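PDB 6TZ0: RNA-dependent RNA Polymerase from Bombyx mori cytoplasmic polyhedrosis virus, which catalyses RNA-templated RNA synthesis, copying the double-stranded genome segments of a reovirus into plus strands and later making the complementary minus strands. Local coordinates for residues Gly410-Glu415 / Leu940-Glu945; Asn419-Ser424 / Ser448-Gln453; Arg496-Phe501 / Pro577-Tyr582; Ile967-Gly972 / Ala1113-Pro1118; Asp569-Cys574 / Ala604-Cys609. All coordinates share one frame; numbering follows the deposited sequence.

Contact 1 (Gly410-Glu415 / Leu940-Glu945)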
# COMPACT_ATOMS: atom_id res chain seq x y z
N GLY A 410 -20.95 -3.84 -16.19
CA GLY A 410 -20.95 -5.29 -16.23
C GLY A 410 -20.18 -5.97 -15.12
O GLY A 410 -19.71 -7.10 -15.28
N ILE A 411 -20.03 -5.29 -13.98
CA ILE A 411 -19.29 -5.81 -12.84
C ILE A 411 -20.23 -5.89 -11.65
O ILE A 411 -20.95 -4.92 -11.36
CB ILE A 411 -18.07 -4.93 -12.52
CG1 ILE A 411 -17.08 -4.94 -13.68
CG2 ILE A 411 -17.38 -5.38 -11.25
CD1 ILE A 411 -15.99 -3.92 -13.55
N HIS A 412 -20.24 -7.03 -10.97
CA HIS A 412 -20.91 -7.16 -9.68
C HIS A 412 -19.94 -6.67 -8.62
O HIS A 412 -18.88 -7.27 -8.41
CB HIS A 412 -21.34 -8.60 -9.42
CG HIS A 412 -22.18 -8.77 -8.19
ND1 HIS A 412 -23.49 -8.35 -8.12
CD2 HIS A 412 -21.89 -9.30 -6.98
CE1 HIS A 412 -23.97 -8.63 -6.92
NE2 HIS A 412 -23.02 -9.20 -6.21
N HIS A 413 -20.29 -5.57 -7.95
CA HIS A 413 -19.32 -4.85 -7.13
C HIS A 413 -19.24 -5.37 -5.70
O HIS A 413 -18.23 -5.14 -5.03
CB HIS A 413 -19.66 -3.37 -7.15
CG HIS A 413 -19.57 -2.75 -8.51
ND1 HIS A 413 -18.36 -2.43 -9.09
CD2 HIS A 413 -20.52 -2.44 -9.41
CE1 HIS A 413 -18.58 -1.92 -10.29
NE2 HIS A 413 -19.88 -1.92 -10.51
N ASP A 414 -20.25 -6.09 -5.24
CA ASP A 414 -20.20 -6.69 -3.91
C ASP A 414 -19.23 -7.86 -3.87
O ASP A 414 -18.41 -7.98 -2.95
CB ASP A 414 -21.59 -7.13 -3.51
CG ASP A 414 -22.52 -5.97 -3.34
OD1 ASP A 414 -22.01 -4.89 -3.03
OD2 ASP A 414 -23.74 -6.13 -3.52
N GLU A 415 -19.31 -8.73 -4.88
CA GLU A 415 -18.35 -9.82 -5.00
C GLU A 415 -16.95 -9.30 -5.26
O GLU A 415 -15.98 -9.89 -4.79
CB GLU A 415 -18.80 -10.78 -6.10
CG GLU A 415 -17.97 -12.04 -6.25
CD GLU A 415 -18.09 -12.98 -5.07
OE1 GLU A 415 -19.14 -12.97 -4.40
OE2 GLU A 415 -17.13 -13.73 -4.81
N LEU A 940 -23.28 -11.61 1.25
CA LEU A 940 -22.98 -10.23 0.89
C LEU A 940 -22.77 -10.00 -0.59
O LEU A 940 -22.77 -8.85 -1.02
CB LEU A 940 -21.74 -9.74 1.64
CG LEU A 940 -21.84 -9.65 3.16
CD1 LEU A 940 -20.56 -9.07 3.73
CD2 LEU A 940 -23.04 -8.85 3.60
N GLY A 941 -22.60 -11.05 -1.39
CA GLY A 941 -22.54 -10.89 -2.83
C GLY A 941 -22.41 -12.23 -3.53
O GLY A 941 -21.68 -13.09 -3.03
N LYS A 942 -23.10 -12.40 -4.66
CA LYS A 942 -23.17 -13.65 -5.43
C LYS A 942 -23.66 -14.81 -4.56
O LYS A 942 -22.92 -15.73 -4.21
CB LYS A 942 -21.84 -13.99 -6.11
CG LYS A 942 -21.46 -13.08 -7.25
CD LYS A 942 -22.34 -13.30 -8.46
CE LYS A 942 -21.85 -12.47 -9.64
NZ LYS A 942 -22.70 -12.63 -10.84
N LEU A 943 -24.93 -14.70 -4.19
CA LEU A 943 -25.58 -15.71 -3.36
C LEU A 943 -25.63 -17.07 -4.04
O LEU A 943 -25.94 -17.18 -5.23
CB LEU A 943 -27.01 -15.27 -3.03
CG LEU A 943 -27.20 -13.99 -2.22
CD1 LEU A 943 -28.67 -13.69 -2.10
CD2 LEU A 943 -26.57 -14.14 -0.87
N GLY A 944 -25.33 -18.11 -3.28
CA GLY A 944 -25.60 -19.47 -3.69
C GLY A 944 -24.45 -20.26 -4.27
O GLY A 944 -24.64 -21.43 -4.62
N GLU A 945 -23.26 -19.67 -4.40
CA GLU A 945 -22.16 -20.41 -5.00
C GLU A 945 -21.52 -21.38 -4.01
O GLU A 945 -21.05 -22.45 -4.41
CB GLU A 945 -21.10 -19.45 -5.53
CG GLU A 945 -21.56 -18.62 -6.72
CD GLU A 945 -20.47 -17.70 -7.23
OE1 GLU A 945 -19.40 -17.62 -6.59
OE2 GLU A 945 -20.68 -17.05 -8.28
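The carboxylate of Asp414 is held at both oxygens, OD2 by a salt bridge to Arg461 and OD1 by a hydrogen bond to Tyr460 OH, while its CB lies 3.2 Å from Leu940 O. Gly941, bare of a side chain, lets the loop press in, its CA meeting the edge of the His412 ring 3.8 Å from NE2. Lys942 serves by its aliphatic part: CE lies 3.9 Å from His412 CB as the two chains slide past each other in opposite directions, and CG sits 3.7 Å from Glu415 CB, those chains crossing at about a right angle. Glu415 bends at chi2 (67°), which brings OE1 to 3.4 Å from Lys942 CB, beside the aliphatic start of the lysine. A type II turn runs from Lys942 to Glu945, with Gly944 at its positive-phi position. The contact joins the polymerase domain to the C-terminal domain: His412 stands at the N-cap position of helix 413-422, and the opposing loop links helix 927-937 to helix 945-958.

Contact 2 (Asn419-Ser424 / Ser448-Gln453); sequences NFLTTS and SRIVMQ
Leu421 turns CG anti to its carbonyl carbon (chi1 -68°), which spreads its two methyls over the opposite helix, and Ile450 swings CG1 away from its backbone N (chi1 -164°) so that CD1 reaches back across. That CD1 packs 4.0 Å from Leu421 CB and 3.7 Å from Thr422 CG2. The branches of Leu421 divide the remaining work: CD2 rests 3.8 Å from Arg449 CB, and CD1 lies 3.7 Å from Gln453 CG, each of these partners crossing the leucine at about a right angle. Within the polymerase domain this is an apolar helix-helix contact, in which the end of helix 413-422 meets the beginning of helix 449-455 after an intervening segment with two short strands, 434-437 and 442-446. A forked leucine suits the centre because its two methyls can touch residues one turn apart, Arg449 and Gln453. Thr422 offers a methyl to the isoleucine, while its hydroxyl turns back toward the carbonyls of Leu418 and Asn419 in its own helix. Arg449 lends its aliphatic chain, CB and CD, and the extended chain carries the guanidinium away to Leu492 O and Asn494 OD1. Ser448 N-caps the second helix, OG accepting a weak bond from Val451 N at 3.4 Å. Leu937 of helix 927-937 also packs on Ile450 and Gln453.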
# COMPACT_ATOMS: atom_id res chain seq x y z
N ASN A 419 -13.77 -10.04 -2.89
CA ASN A 419 -12.51 -10.53 -3.46
C ASN A 419 -11.36 -9.58 -3.18
O ASN A 419 -10.21 -10.01 -3.07
CB ASN A 419 -12.65 -10.74 -4.96
CG ASN A 419 -13.61 -11.86 -5.30
OD1 ASN A 419 -13.65 -12.88 -4.62
ND2 ASN A 419 -14.38 -11.67 -6.36
N PHE A 420 -11.65 -8.29 -3.07
CA PHE A 420 -10.63 -7.31 -2.72
C PHE A 420 -10.19 -7.48 -1.28
O PHE A 420 -9.03 -7.22 -0.94
CB PHE A 420 -11.20 -5.92 -2.98
CG PHE A 420 -10.25 -4.81 -2.69
CD1 PHE A 420 -9.24 -4.49 -3.57
CD2 PHE A 420 -10.41 -4.04 -1.55
CE1 PHE A 420 -8.39 -3.45 -3.31
CE2 PHE A 420 -9.57 -3.00 -1.29
CZ PHE A 420 -8.56 -2.70 -2.17
N LEU A 421 -11.10 -7.90 -0.40
CA LEU A 421 -10.71 -8.16 0.98
C LEU A 421 -9.95 -9.47 1.11
O LEU A 421 -8.95 -9.55 1.84
CB LEU A 421 -11.93 -8.15 1.89
CG LEU A 421 -12.59 -6.79 2.05
CD1 LEU A 421 -13.82 -6.95 2.89
CD2 LEU A 421 -11.63 -5.81 2.68
N THR A 422 -10.40 -10.52 0.42
CA THR A 422 -9.71 -11.81 0.52
C THR A 422 -8.38 -11.79 -0.22
O THR A 422 -7.44 -12.50 0.15
CB THR A 422 -10.58 -12.94 -0.03
OG1 THR A 422 -10.88 -12.70 -1.40
CG2 THR A 422 -11.86 -13.08 0.76
N THR A 423 -8.28 -10.99 -1.28
CA THR A 423 -7.10 -10.97 -2.13
C THR A 423 -6.67 -9.53 -2.39
O THR A 423 -7.45 -8.74 -2.93
CB THR A 423 -7.37 -11.67 -3.47
OG1 THR A 423 -7.67 -13.05 -3.23
CG2 THR A 423 -6.17 -11.56 -4.39
N SER A 424 -5.44 -9.21 -1.98
CA SER A 424 -4.73 -7.97 -2.34
C SER A 424 -5.45 -6.72 -1.84
O SER A 424 -5.80 -5.82 -2.61
CB SER A 424 -4.49 -7.90 -3.85
OG SER A 424 -3.82 -6.70 -4.21
N SER A 448 -7.26 -9.12 10.58
CA SER A 448 -7.57 -9.33 9.18
C SER A 448 -8.83 -8.57 8.81
O SER A 448 -9.75 -8.43 9.62
CB SER A 448 -7.76 -10.81 8.89
OG SER A 448 -8.93 -11.28 9.51
N ARG A 449 -8.87 -8.09 7.57
CA ARG A 449 -10.03 -7.34 7.11
C ARG A 449 -11.22 -8.25 6.86
O ARG A 449 -12.37 -7.80 6.93
CB ARG A 449 -9.68 -6.55 5.86
CG ARG A 449 -8.72 -5.43 6.12
CD ARG A 449 -8.51 -4.58 4.90
NE ARG A 449 -7.59 -3.49 5.18
CZ ARG A 449 -7.97 -2.31 5.67
NH1 ARG A 449 -9.24 -2.07 5.93
NH2 ARG A 449 -7.07 -1.37 5.89
N ILE A 450 -10.98 -9.53 6.59
CA ILE A 450 -12.09 -10.40 6.24
C ILE A 450 -12.84 -10.88 7.49
O ILE A 450 -14.06 -11.06 7.45
CB ILE A 450 -11.60 -11.55 5.34
CG1 ILE A 450 -12.77 -12.24 4.65
CG2 ILE A 450 -10.73 -12.54 6.09
CD1 ILE A 450 -13.49 -11.35 3.66
N VAL A 451 -12.16 -11.03 8.63
CA VAL A 451 -12.86 -11.33 9.87
C VAL A 451 -13.60 -10.10 10.38
O VAL A 451 -14.72 -10.20 10.88
CB VAL A 451 -11.88 -11.91 10.91
CG1 VAL A 451 -12.51 -12.06 12.27
CG2 VAL A 451 -11.41 -13.27 10.45
N MET A 452 -13.00 -8.93 10.21
CA MET A 452 -13.66 -7.66 10.50
C MET A 452 -14.91 -7.47 9.66
O MET A 452 -15.92 -6.95 10.14
CB MET A 452 -12.66 -6.53 10.29
CG MET A 452 -13.17 -5.10 10.38
SD MET A 452 -13.70 -4.44 11.96
CE MET A 452 -14.59 -2.99 11.41
N GLN A 453 -14.87 -7.91 8.40
CA GLN A 453 -16.04 -7.81 7.54
C GLN A 453 -17.08 -8.86 7.90
O GLN A 453 -18.29 -8.61 7.80
CB GLN A 453 -15.62 -7.91 6.08
CG GLN A 453 -16.74 -7.79 5.08
CD GLN A 453 -17.42 -6.45 5.12
OE1 GLN A 453 -16.77 -5.41 5.19
NE2 GLN A 453 -18.74 -6.45 5.10

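Contact 3 (Arg496-Phe501 / Pro577-Tyr582)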
# COMPACT_ATOMS: atom_id res chain seq x y z
N ARG A 496 -13.69 3.34 5.41
CA ARG A 496 -12.91 4.29 4.63
C ARG A 496 -12.25 3.63 3.44
O ARG A 496 -12.05 4.28 2.41
CB ARG A 496 -11.85 4.97 5.49
CG ARG A 496 -12.35 5.99 6.46
CD ARG A 496 -11.16 6.61 7.14
NE ARG A 496 -11.51 7.57 8.18
CZ ARG A 496 -11.67 8.87 7.95
NH1 ARG A 496 -11.53 9.36 6.73
NH2 ARG A 496 -11.98 9.68 8.95
N LEU A 497 -11.90 2.35 3.56
CA LEU A 497 -11.41 1.62 2.40
C LEU A 497 -12.53 1.37 1.41
O LEU A 497 -12.29 1.30 0.20
CB LEU A 497 -10.78 0.30 2.86
CG LEU A 497 -9.99 -0.50 1.83
CD1 LEU A 497 -8.77 0.28 1.41
CD2 LEU A 497 -9.60 -1.86 2.36
N PHE A 498 -13.76 1.25 1.90
CA PHE A 498 -14.90 1.02 1.04
C PHE A 498 -15.29 2.28 0.28
O PHE A 498 -15.81 2.19 -0.84
CB PHE A 498 -16.08 0.52 1.87
CG PHE A 498 -17.29 0.18 1.08
CD1 PHE A 498 -17.36 -1.00 0.37
CD2 PHE A 498 -18.38 1.04 1.05
CE1 PHE A 498 -18.48 -1.32 -0.36
CE2 PHE A 498 -19.50 0.73 0.32
CZ PHE A 498 -19.55 -0.46 -0.38
N LEU A 499 -15.07 3.46 0.86
CA LEU A 499 -15.38 4.70 0.15
C LEU A 499 -14.46 4.93 -1.03
O LEU A 499 -14.86 5.54 -2.02
CB LEU A 499 -15.33 5.89 1.10
CG LEU A 499 -16.50 6.03 2.06
CD1 LEU A 499 -16.27 7.21 2.97
CD2 LEU A 499 -17.77 6.19 1.26
N SER A 500 -13.22 4.46 -0.95
CA SER A 500 -12.29 4.62 -2.05
C SER A 500 -12.31 3.46 -3.03
O SER A 500 -11.39 3.35 -3.85
CB SER A 500 -10.88 4.79 -1.49
OG SER A 500 -10.45 3.63 -0.81
N PHE A 501 -13.32 2.60 -2.98
CA PHE A 501 -13.28 1.40 -3.80
C PHE A 501 -13.85 1.64 -5.19
O PHE A 501 -13.31 1.15 -6.18
CB PHE A 501 -14.01 0.25 -3.10
CG PHE A 501 -13.91 -1.04 -3.83
CD1 PHE A 501 -12.70 -1.71 -3.89
CD2 PHE A 501 -15.02 -1.60 -4.44
CE1 PHE A 501 -12.60 -2.91 -4.56
CE2 PHE A 501 -14.91 -2.79 -5.11
CZ PHE A 501 -13.71 -3.45 -5.17
N PRO A 577 -27.12 0.07 -10.01
CA PRO A 577 -27.83 0.07 -8.73
C PRO A 577 -27.13 -0.85 -7.75
O PRO A 577 -26.38 -1.76 -8.12
CB PRO A 577 -29.21 -0.47 -9.11
CG PRO A 577 -28.92 -1.41 -10.21
CD PRO A 577 -27.77 -0.82 -10.99
N ARG A 578 -27.39 -0.59 -6.46
CA ARG A 578 -27.03 -1.46 -5.34
C ARG A 578 -25.51 -1.67 -5.25
O ARG A 578 -24.99 -2.74 -5.52
CB ARG A 578 -27.75 -2.82 -5.44
CG ARG A 578 -29.13 -2.88 -4.82
CD ARG A 578 -30.14 -2.16 -5.65
NE ARG A 578 -31.50 -2.39 -5.23
CZ ARG A 578 -32.54 -1.75 -5.75
NH1 ARG A 578 -33.75 -2.03 -5.33
NH2 ARG A 578 -32.35 -0.84 -6.68
N PHE A 579 -24.81 -0.59 -4.90
CA PHE A 579 -23.39 -0.76 -4.62
C PHE A 579 -23.12 -1.11 -3.16
O PHE A 579 -22.62 -2.20 -2.87
CB PHE A 579 -22.60 0.48 -5.04
CG PHE A 579 -21.18 0.48 -4.55
CD1 PHE A 579 -20.29 -0.51 -4.93
CD2 PHE A 579 -20.72 1.51 -3.75
CE1 PHE A 579 -18.99 -0.50 -4.47
CE2 PHE A 579 -19.42 1.53 -3.30
CZ PHE A 579 -18.56 0.53 -3.66
N GLY A 580 -23.42 -0.22 -2.24
CA GLY A 580 -23.13 -0.52 -0.86
C GLY A 580 -24.39 -0.55 -0.03
O GLY A 580 -25.20 -1.47 -0.10
N PRO A 581 -24.55 0.47 0.81
CA PRO A 581 -25.87 0.80 1.35
C PRO A 581 -26.70 1.66 0.41
O PRO A 581 -27.79 2.08 0.79
CB PRO A 581 -25.53 1.56 2.63
CG PRO A 581 -24.23 2.19 2.34
CD PRO A 581 -23.48 1.25 1.46
N TYR A 582 -26.21 1.92 -0.79
CA TYR A 582 -26.81 2.85 -1.73
C TYR A 582 -27.63 2.10 -2.76
O TYR A 582 -27.36 0.94 -3.08
CB TYR A 582 -25.74 3.68 -2.43
CG TYR A 582 -24.89 4.46 -1.47
CD1 TYR A 582 -25.37 5.61 -0.88
CD2 TYR A 582 -23.60 4.05 -1.18
CE1 TYR A 582 -24.60 6.32 -0.01
CE2 TYR A 582 -22.82 4.76 -0.31
CZ TYR A 582 -23.32 5.90 0.28
OH TYR A 582 -22.55 6.61 1.15
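Phe498 reaches from helix 494-499 to the 577-582 loop, adding its ring to an aromatic cluster in the RdRp catalytic region. CB itself meets nothing of the loop, but with CG anti to the backbone N (chi1 -177°) the ring is carried outward until its far atoms do. CE1 comes 3.8 Å from Phe579 CZ, and CE2 lies 3.7 Å from Phe579 CE2, with Pro581 CD farther off at 4.2 Å. At the tip, CZ lies over one face of the Phe579 ring, near its rim and 3.5 Å from CE2. The two planes are nearly parallel, 8° apart, but displaced, with centroids 4.7 Å apart, and little of either ring faces the other. Gly580 suits the next place: without a side chain, its CA can approach the edge of the Phe498 ring, 3.6 Å from CZ. Trp417 meets Phe498 edge-to-face, and Arg465 adds a cation-pi contact, placing the pair between helices 413-422 and 464-469. Phe501, three residues on, meets Phe579 edge to edge, CD2 lying 4.1 Å from Phe579 CE1.

Contact 4 (Ile967-Gly972 / Ala1113-Pro1118)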
# COMPACT_ATOMS: atom_id res chain seq x y z
N ILE A 967 -9.94 -27.65 -0.11
CA ILE A 967 -10.09 -27.81 -1.55
C ILE A 967 -11.55 -27.52 -1.89
O ILE A 967 -11.86 -27.04 -2.98
CB ILE A 967 -9.65 -29.23 -1.96
CG1 ILE A 967 -8.20 -29.47 -1.55
CG2 ILE A 967 -9.73 -29.45 -3.43
CD1 ILE A 967 -7.23 -28.47 -2.14
N VAL A 968 -12.44 -27.76 -0.93
CA VAL A 968 -13.86 -27.45 -1.10
C VAL A 968 -14.05 -25.94 -1.01
O VAL A 968 -13.54 -25.29 -0.10
CB VAL A 968 -14.69 -28.19 -0.05
CG1 VAL A 968 -16.17 -27.85 -0.16
CG2 VAL A 968 -14.49 -29.69 -0.18
N TYR A 969 -14.81 -25.39 -1.96
CA TYR A 969 -14.94 -23.94 -2.09
C TYR A 969 -15.95 -23.35 -1.12
O TYR A 969 -15.82 -22.19 -0.74
CB TYR A 969 -15.33 -23.58 -3.53
CG TYR A 969 -15.46 -22.09 -3.79
CD1 TYR A 969 -14.33 -21.28 -3.90
CD2 TYR A 969 -16.71 -21.50 -3.92
CE1 TYR A 969 -14.45 -19.93 -4.14
CE2 TYR A 969 -16.84 -20.15 -4.15
CZ TYR A 969 -15.71 -19.37 -4.27
OH TYR A 969 -15.84 -18.02 -4.50
N GLY A 970 -16.98 -24.12 -0.74
CA GLY A 970 -17.90 -23.65 0.28
C GLY A 970 -17.24 -23.50 1.64
O GLY A 970 -17.66 -22.67 2.45
N TYR A 971 -16.20 -24.28 1.89
CA TYR A 971 -15.33 -24.13 3.04
C TYR A 971 -14.20 -23.17 2.66
O TYR A 971 -14.29 -22.46 1.66
CB TYR A 971 -14.84 -25.51 3.48
CG TYR A 971 -15.94 -26.39 4.01
CD1 TYR A 971 -17.06 -25.86 4.61
CD2 TYR A 971 -15.87 -27.77 3.85
CE1 TYR A 971 -18.07 -26.67 5.09
CE2 TYR A 971 -16.88 -28.59 4.32
CZ TYR A 971 -17.98 -28.03 4.93
OH TYR A 971 -18.99 -28.84 5.40
N GLY A 972 -13.14 -23.11 3.46
CA GLY A 972 -11.99 -22.29 3.12
C GLY A 972 -12.10 -20.86 3.59
O GLY A 972 -11.17 -20.33 4.21
N ALA A 1113 -18.43 -29.25 -6.35
CA ALA A 1113 -17.80 -29.01 -5.05
C ALA A 1113 -16.56 -28.13 -5.18
O ALA A 1113 -16.30 -27.29 -4.32
CB ALA A 1113 -17.45 -30.34 -4.39
N ILE A 1114 -15.78 -28.31 -6.25
CA ILE A 1114 -14.68 -27.38 -6.52
C ILE A 1114 -15.22 -26.05 -7.03
O ILE A 1114 -14.57 -25.01 -6.84
CB ILE A 1114 -13.68 -28.03 -7.49
CG1 ILE A 1114 -13.21 -29.37 -6.93
CG2 ILE A 1114 -12.43 -27.19 -7.71
CD1 ILE A 1114 -12.63 -29.29 -5.59
N SER A 1115 -16.42 -26.07 -7.63
CA SER A 1115 -17.13 -24.90 -8.17
C SER A 1115 -16.33 -24.18 -9.25
O SER A 1115 -16.39 -22.96 -9.36
CB SER A 1115 -17.55 -23.91 -7.08
OG SER A 1115 -16.43 -23.21 -6.59
N ALA A 1116 -15.59 -24.94 -10.04
CA ALA A 1116 -14.88 -24.37 -11.18
C ALA A 1116 -15.84 -24.15 -12.34
O ALA A 1116 -16.88 -24.81 -12.45
CB ALA A 1116 -13.73 -25.27 -11.60
N GLY A 1117 -15.48 -23.22 -13.21
CA GLY A 1117 -16.26 -22.95 -14.40
C GLY A 1117 -16.10 -24.02 -15.45
O GLY A 1117 -15.31 -24.96 -15.30
N PRO A 1118 -16.85 -23.88 -16.55
CA PRO A 1118 -16.82 -24.93 -17.58
C PRO A 1118 -15.53 -24.99 -18.38
O PRO A 1118 -15.14 -26.08 -18.83
CB PRO A 1118 -18.02 -24.57 -18.47
CG PRO A 1118 -18.19 -23.10 -18.29
CD PRO A 1118 -17.81 -22.81 -16.86
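Ile1114 and Tyr969 give up the most surface here, with Ala1113 close behind, where the C-terminal end of helix 1107-1114 abuts the loop leading from helix 945-958 to helix 973-979 in the C-terminal domain. The CB of Ile1114 points off from the loop, but its chain bends round so that CD1 lies 3.6 Å from Ile967 CG2, the two isoleucines lying side by side and pointing the same way; the same methyl also sits 3.5 Å from Ile967 O. Ala1113 contributes its carbonyl, as residues in the last turn of a helix can, since the chain beyond does not return to bond them. Tyr969 N donates a weak bond to Ala1113 O, 3.4 Å away; Ser949 OG is a further donor to that oxygen. Tyr969 also lays its CB 3.7 Å from Ile1114 O, while Arg946 makes a cation-pi contact with its ring. Ser1115 leaves the helix with positive phi (59°), and its CB points toward the loop. The hydroxyl bonds back to Ile1114 O at 2.6 Å, and OG approaches the Tyr969 ring obliquely, 3.2 Å from CG.

Contact 5 (Asp569-Cys574 / Ala604-Cys609); sequences DVASKC and AAWQAC
Ala605 opens the contact with its methyl, CB lying 4.3 Å from Cys574 SG, while its carbonyl O stands 4.4 Å from Ala571 CB. Trp606 comes next and carries most of the burial on this side. Its CB rests 3.8 Å from Ala571 CB and 3.5 Å from Ala571 O. With CG anti to the backbone N (chi1 179°), the indole turns one face to Ser572, whose CB sits over the centre of its six-membered ring, 3.9 Å from the centroid and 11° off the normal, a CH-pi contact. The indole N-H is used elsewhere, NE1 bonding to Leu381 O on strand 380-384, an outer strand of the sheet that also holds 585-591 and 598-602. Segments 569-573 and 604-609 run roughly antiparallel, at 152° with axes 8.2 Å apart, and the chain between their helices forms those last two strands, so two helices of the polymerase domain are joined through an antiparallel strand pair. Ala571 suits such near backbones, and the small serine beside it can slip under a broad ring. Ser572 turns its hydroxyl back to Asp569 O, 2.8 Å from OG, where Lys573 N also donates from the same face, leaving CB to meet the indole. Cys609, one turn beyond Trp606, brings SG to 4.4 Å from Ala571 CB, with Met502 and Ile506 of helix 501-508 packing on Cys609.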
# COMPACT_ATOMS: atom_id res chain seq x y z
N ASP A 569 -17.69 12.05 -14.01
CA ASP A 569 -18.17 11.88 -15.39
C ASP A 569 -18.54 10.43 -15.66
O ASP A 569 -19.63 10.14 -16.17
CB ASP A 569 -17.10 12.33 -16.39
CG ASP A 569 -16.95 13.82 -16.44
OD1 ASP A 569 -17.93 14.53 -16.16
OD2 ASP A 569 -15.85 14.29 -16.80
N VAL A 570 -17.64 9.50 -15.31
CA VAL A 570 -17.93 8.08 -15.53
C VAL A 570 -19.09 7.62 -14.66
O VAL A 570 -19.94 6.84 -15.09
CB VAL A 570 -16.67 7.24 -15.29
CG1 VAL A 570 -16.94 5.78 -15.54
CG2 VAL A 570 -15.55 7.71 -16.17
N ALA A 571 -19.18 8.14 -13.43
CA ALA A 571 -20.25 7.75 -12.53
C ALA A 571 -21.59 8.28 -12.97
O ALA A 571 -22.62 7.63 -12.76
CB ALA A 571 -19.93 8.23 -11.11
N SER A 572 -21.63 9.46 -13.60
CA SER A 572 -22.89 9.97 -14.12
C SER A 572 -23.32 9.20 -15.36
O SER A 572 -24.52 8.97 -15.56
CB SER A 572 -22.77 11.45 -14.43
OG SER A 572 -21.93 11.65 -15.55
N LYS A 573 -22.37 8.78 -16.20
CA LYS A 573 -22.76 8.09 -17.42
C LYS A 573 -23.22 6.65 -17.19
O LYS A 573 -23.92 6.11 -18.05
CB LYS A 573 -21.62 8.09 -18.44
CG LYS A 573 -21.42 9.41 -19.15
CD LYS A 573 -20.26 9.33 -20.11
CE LYS A 573 -20.17 10.57 -20.98
NZ LYS A 573 -19.85 11.80 -20.21
N CYS A 574 -22.87 6.02 -16.08
CA CYS A 574 -23.13 4.59 -15.94
C CYS A 574 -24.54 4.34 -15.40
O CYS A 574 -25.32 5.26 -15.17
CB CYS A 574 -22.07 3.94 -15.05
SG CYS A 574 -22.05 4.47 -13.34
N ALA A 604 -26.37 4.25 -7.87
CA ALA A 604 -25.72 4.02 -6.58
C ALA A 604 -24.26 4.45 -6.60
O ALA A 604 -23.76 5.01 -5.61
CB ALA A 604 -25.83 2.55 -6.20
N ALA A 605 -23.56 4.18 -7.71
CA ALA A 605 -22.14 4.47 -7.80
C ALA A 605 -21.86 5.96 -7.78
O ALA A 605 -20.86 6.40 -7.21
CB ALA A 605 -21.57 3.85 -9.07
N TRP A 606 -22.75 6.76 -8.37
CA TRP A 606 -22.55 8.20 -8.40
C TRP A 606 -22.86 8.83 -7.05
O TRP A 606 -22.21 9.80 -6.65
CB TRP A 606 -23.36 8.76 -9.57
CG TRP A 606 -23.36 10.21 -9.84
CD1 TRP A 606 -22.34 11.08 -9.63
CD2 TRP A 606 -24.33 10.90 -10.62
NE1 TRP A 606 -22.68 12.31 -10.11
CE2 TRP A 606 -23.89 12.23 -10.73
CE3 TRP A 606 -25.55 10.55 -11.19
CZ2 TRP A 606 -24.63 13.20 -11.39
CZ3 TRP A 606 -26.29 11.51 -11.83
CH2 TRP A 606 -25.82 12.82 -11.93
N GLN A 607 -23.77 8.21 -6.28
CA GLN A 607 -23.96 8.58 -4.89
C GLN A 607 -22.72 8.30 -4.06
O GLN A 607 -22.28 9.15 -3.26
CB GLN A 607 -25.14 7.82 -4.29
CG GLN A 607 -26.48 8.16 -4.86
CD GLN A 607 -27.57 7.33 -4.27
OE1 GLN A 607 -27.34 6.54 -3.36
NE2 GLN A 607 -28.77 7.45 -4.81
N ALA A 608 -22.13 7.11 -4.24
CA ALA A 608 -20.93 6.75 -3.47
C ALA A 608 -19.75 7.63 -3.83
O ALA A 608 -19.02 8.09 -2.94
CB ALA A 608 -20.58 5.28 -3.71
N CYS A 609 -19.55 7.91 -5.12
CA CYS A 609 -18.42 8.73 -5.54
C CYS A 609 -18.59 10.18 -5.12
O CYS A 609 -17.62 10.83 -4.72
CB CYS A 609 -18.23 8.62 -7.04
SG CYS A 609 -17.69 7.00 -7.56

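How the contacts relate
From the N terminus, the chain first enters contact 1 at 410-415, whose partner at 940-945 closes a loop spanning much of the polymerase and ties it to the C-terminal domain. Contacts 2, 3 and 5 all nest inside that loop. Contact 2 closes a short one, 419-424 to 448-453, sharing helix 413-422 with contact 1. Contact 3 then opens at 496-501; before it closes at 577-582, contact 5 begins at 569-574 and finishes at 604-609, so these two cross, and Phe579 CD2 packs on Ala608 CB. Phe420 meets Phe501, linking contacts 2 and 3. Contact 4 follows last, wholly within the C-terminal domain.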